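Local coordinates for protein taurocyamine kinase (Schistosoma mansoni, PDB 4WOD) that reversibly transfers a phosphate group between ATP and the guanidino compound taurocyamine, as a duplicated phosphagen kinase that uses magnesium, at residues R484-R489 and H587-S592. The protein carries 4 engineered substitutions. Residues are numbered along the deposited sequence; the frame is centred on the assembly and turned at random.
Sequences RVRVGR and HMRIIS
Val485, Val487 and Arg489 pair with Ser592, Ile590 and Met588 as hydrogen-bonded antiparallel pairs, each closed by two backbone bonds. The straightest of the six runs from Ser592 N to Val485 O, with an N-H...O angle of 173°; that from Met588 N to Arg489 O is the most bent. CA-H...O contacts fill in between, such as Arg486 CA to Ile590 O at 3.1 Å.

The two strands are central neighbours in the eight-stranded antiparallel sheet of the second catalytic domain, the phosphagen kinase fold; strand 578-582 flanks one and strand 639-646 the other. On the face carrying Val487 and Ile590, helix 599-614 packs over the sheet. Here Val487 CG2 lies 4.1 Å from Ile590 CB and also above one face of the Arg489 guanidinium, toward its rim. Arg489 bends back at chi2, bringing NH1 to its neighbour's carbonyl, Gly488 O, at 2.9 Å, while Tyr627 makes a cation-pi contact with Arg489.

Arginines crowd the other face. Arg484, Arg486 and Arg589 belong to the predicted ATP site, and such a cluster is consistent with a pocket for phosphates. Arg484 runs extended from CG to NE across Ile591, its NE 3.8 Å from Ile591 CG2. Its NH2 meets Arg589 NH1 edge to edge at 3.3 Å, the guanidinium planes 39° apart; both are donors, so no hydrogen bond joins them. Glu584 OE2 forms a salt bridge with Arg589 NH2, probably offsetting part of the charge, and Trp581 adds a cation-pi contact to Arg589. Arg486 CG sits between its backbone N and carbonyl carbon (chi1 66°) and the chain bends at chi2, which lays CD 4.0 Å from Arg589 CG; its NH1 bonds to Asn634.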
ATOM      1  N   ARG A 484      22.136  24.251  -3.803  1.00 22.48           N
ATOM      2  CA  ARG A 484      22.225  22.813  -3.881  1.00 16.28           C
ATOM      3  C   ARG A 484      22.535  22.447  -5.334  1.00 16.13           C
ATOM      4  O   ARG A 484      21.987  23.055  -6.261  1.00 17.95           O
ATOM      5  CB  ARG A 484      20.897  22.186  -3.407  1.00 18.47           C
ATOM      6  CG  ARG A 484      20.811  20.639  -3.304  1.00 18.94           C
ATOM      7  CD  ARG A 484      19.334  20.250  -3.043  1.00 17.89           C
ATOM      8  NE  ARG A 484      19.064  18.822  -2.810  1.00 20.59           N
ATOM      9  CZ  ARG A 484      18.651  17.965  -3.746  1.00 25.88           C
ATOM     10  NH1 ARG A 484      18.497  18.367  -4.995  1.00 23.30           N
ATOM     11  NH2 ARG A 484      18.400  16.692  -3.440  1.00 26.27           N
ATOM     12  N   VAL A 485      23.447  21.505  -5.535  1.00 17.04           N
ATOM     13  CA  VAL A 485      23.583  20.862  -6.848  1.00 16.90           C
ATOM     14  C   VAL A 485      23.655  19.367  -6.613  1.00 14.41           C
ATOM     15  O   VAL A 485      24.358  18.913  -5.732  1.00 16.46           O
ATOM     16  CB  VAL A 485      24.830  21.318  -7.653  1.00 14.91           C
ATOM     17  CG1 VAL A 485      24.768  20.747  -9.090  1.00 14.82           C
ATOM     18  CG2 VAL A 485      24.923  22.821  -7.693  1.00 17.71           C
ATOM     19  N   ARG A 486      22.922  18.593  -7.402  1.00 17.62           N
ATOM     20  CA  ARG A 486      23.037  17.153  -7.298  1.00 16.02           C
ATOM     21  C   ARG A 486      23.192  16.505  -8.671  1.00 19.31           C
ATOM     22  O   ARG A 486      22.876  17.124  -9.701  1.00 18.26           O
ATOM     23  CB  ARG A 486      21.827  16.556  -6.573  1.00 17.45           C
ATOM     24  CG  ARG A 486      20.498  16.687  -7.278  1.00 18.63           C
ATOM     25  CD  ARG A 486      20.216  15.539  -8.280  1.00 20.96           C
ATOM     26  NE  ARG A 486      18.851  15.611  -8.814  1.00 19.61           N
ATOM     27  CZ  ARG A 486      18.488  15.276 -10.048  1.00 23.06           C
ATOM     28  NH1 ARG A 486      19.383  14.850 -10.929  1.00 23.09           N
ATOM     29  NH2 ARG A 486      17.213  15.373 -10.403  1.00 25.37           N
ATOM     30  N   VAL A 487      23.650  15.255  -8.665  1.00 14.76           N
ATOM     31  CA  VAL A 487      23.608  14.422  -9.873  1.00 16.43           C
ATOM     32  C   VAL A 487      23.119  13.021  -9.554  1.00 19.17           C
ATOM     33  O   VAL A 487      23.256  12.552  -8.418  1.00 19.24           O
ATOM     34  CB  VAL A 487      24.991  14.304 -10.567  1.00 14.52           C
ATOM     35  CG1 VAL A 487      25.445  15.659 -11.147  1.00 15.80           C
ATOM     36  CG2 VAL A 487      26.020  13.719  -9.610  1.00 21.86           C
ATOM     37  N   GLY A 488      22.546  12.352 -10.557  1.00 14.94           N
ATOM     38  CA  GLY A 488      22.312  10.925 -10.471  1.00 14.38           C
ATOM     39  C   GLY A 488      23.474  10.143 -11.066  1.00 16.41           C
ATOM     40  O   GLY A 488      24.129  10.641 -11.971  1.00 16.02           O
ATOM     41  N   ARG A 489      23.747   8.941 -10.543  1.00 14.19           N
ATOM     42  CA  ARG A 489      24.727   8.026 -11.157  1.00 12.48           C
ATOM     43  C   ARG A 489      24.270   6.577 -11.033  1.00 16.53           C
ATOM     44  O   ARG A 489      23.636   6.185 -10.050  1.00 14.56           O
ATOM     45  CB  ARG A 489      26.133   8.168 -10.533  1.00 14.32           C
ATOM     46  CG  ARG A 489      26.876   9.484 -10.827  1.00 13.20           C
ATOM     47  CD  ARG A 489      27.362   9.582 -12.310  1.00 13.86           C
ATOM     48  NE  ARG A 489      28.126  10.805 -12.606  1.00 14.97           N
ATOM     49  CZ  ARG A 489      27.608  11.973 -12.979  1.00 13.37           C
ATOM     50  NH1 ARG A 489      26.299  12.127 -13.105  1.00 13.73           N
ATOM     51  NH2 ARG A 489      28.409  13.010 -13.216  1.00 15.40           N
ATOM     52  N   HIS A 587      21.104   4.288  -8.473  1.00 13.27           N
ATOM     53  CA  HIS A 587      22.076   3.671  -7.585  1.00 14.89           C
ATOM     54  C   HIS A 587      22.607   4.709  -6.603  1.00 14.70           C
ATOM     55  O   HIS A 587      22.818   4.407  -5.440  1.00 15.76           O
ATOM     56  CB  HIS A 587      23.232   3.046  -8.360  1.00 15.01           C
ATOM     57  CG  HIS A 587      22.830   1.842  -9.160  1.00 13.35           C
ATOM     58  ND1 HIS A 587      23.511   1.431 -10.285  1.00 14.86           N
ATOM     59  CD2 HIS A 587      21.791   0.988  -9.015  1.00 11.81           C
ATOM     60  CE1 HIS A 587      22.916   0.367 -10.798  1.00 13.40           C
ATOM     61  NE2 HIS A 587      21.874   0.072 -10.040  1.00 16.37           N
ATOM     62  N   MET A 588      22.816   5.919  -7.098  1.00 13.78           N
ATOM     63  CA  MET A 588      23.219   7.042  -6.238  1.00 16.04           C
ATOM     64  C   MET A 588      22.599   8.364  -6.647  1.00 15.22           C
ATOM     65  O   MET A 588      22.428   8.649  -7.834  1.00 17.64           O
ATOM     66  CB  MET A 588      24.736   7.212  -6.238  1.00 13.70           C
ATOM     67  CG  MET A 588      25.526   6.146  -5.542  1.00 16.57           C
ATOM     68  SD  MET A 588      27.297   6.567  -5.730  1.00 28.46           S
ATOM     69  CE  MET A 588      27.571   6.224  -7.453  1.00 21.08           C
ATOM     70  N   ARG A 589      22.275   9.182  -5.650  1.00 16.01           N
ATOM     71  CA  ARG A 589      22.023  10.594  -5.872  1.00 16.42           C
ATOM     72  C   ARG A 589      23.121  11.260  -5.050  1.00 19.11           C
ATOM     73  O   ARG A 589      23.204  11.026  -3.850  1.00 16.91           O
ATOM     74  CB  ARG A 589      20.601  11.018  -5.435  1.00 21.03           C
ATOM     75  CG  ARG A 589      20.292  12.499  -5.684  1.00 24.23           C
ATOM     76  CD  ARG A 589      18.799  12.909  -5.515  1.00 33.85           C
ATOM     77  NE  ARG A 589      18.017  12.002  -4.666  1.00 42.95           N
ATOM     78  CZ  ARG A 589      17.490  12.338  -3.487  1.00 39.58           C
ATOM     79  NH1 ARG A 589      17.668  13.556  -2.992  1.00 43.61           N
ATOM     80  NH2 ARG A 589      16.792  11.452  -2.788  1.00 45.79           N
ATOM     81  N   ILE A 590      24.012  11.996  -5.714  1.00 16.32           N
ATOM     82  CA  ILE A 590      25.130  12.655  -5.039  1.00 21.91           C
ATOM     83  C   ILE A 590      24.836  14.152  -4.942  1.00 16.14           C
ATOM     84  O   ILE A 590      24.592  14.802  -5.951  1.00 17.63           O
ATOM     85  CB  ILE A 590      26.468  12.427  -5.778  1.00 18.65           C
ATOM     86  CG1 ILE A 590      26.716  10.926  -5.986  1.00 17.95           C
ATOM     87  CG2 ILE A 590      27.652  13.081  -5.014  1.00 13.23           C
ATOM     88  CD1 ILE A 590      27.867  10.640  -6.952  1.00 19.96           C
ATOM     89  N   ILE A 591      24.885  14.690  -3.726  1.00 16.21           N
ATOM     90  CA  ILE A 591      24.312  16.006  -3.437  1.00 14.97           C
ATOM     91  C   ILE A 591      25.289  16.921  -2.727  1.00 19.25           C
ATOM     92  O   ILE A 591      25.923  16.510  -1.772  1.00 16.37           O
ATOM     93  CB  ILE A 591      23.051  15.874  -2.530  1.00 17.60           C
ATOM     94  CG1 ILE A 591      21.989  14.983  -3.182  1.00 17.28           C
ATOM     95  CG2 ILE A 591      22.451  17.236  -2.182  1.00 19.34           C
ATOM     96  CD1 ILE A 591      21.214  14.169  -2.154  1.00 24.30           C
ATOM     97  N   SER A 592      25.401  18.160  -3.188  1.00 16.81           N
ATOM     98  CA  SER A 592      26.159  19.165  -2.442  1.00 20.05           C
ATOM     99  C   SER A 592      25.216  20.308  -2.127  1.00 15.52           C
ATOM    100  O   SER A 592      24.432  20.698  -2.977  1.00 18.98           O
ATOM    101  CB  SER A 592      27.370  19.655  -3.237  1.00 16.68           C
ATOM    102  OG  SER A 592      28.130  20.591  -2.472  1.00 20.31           O
TER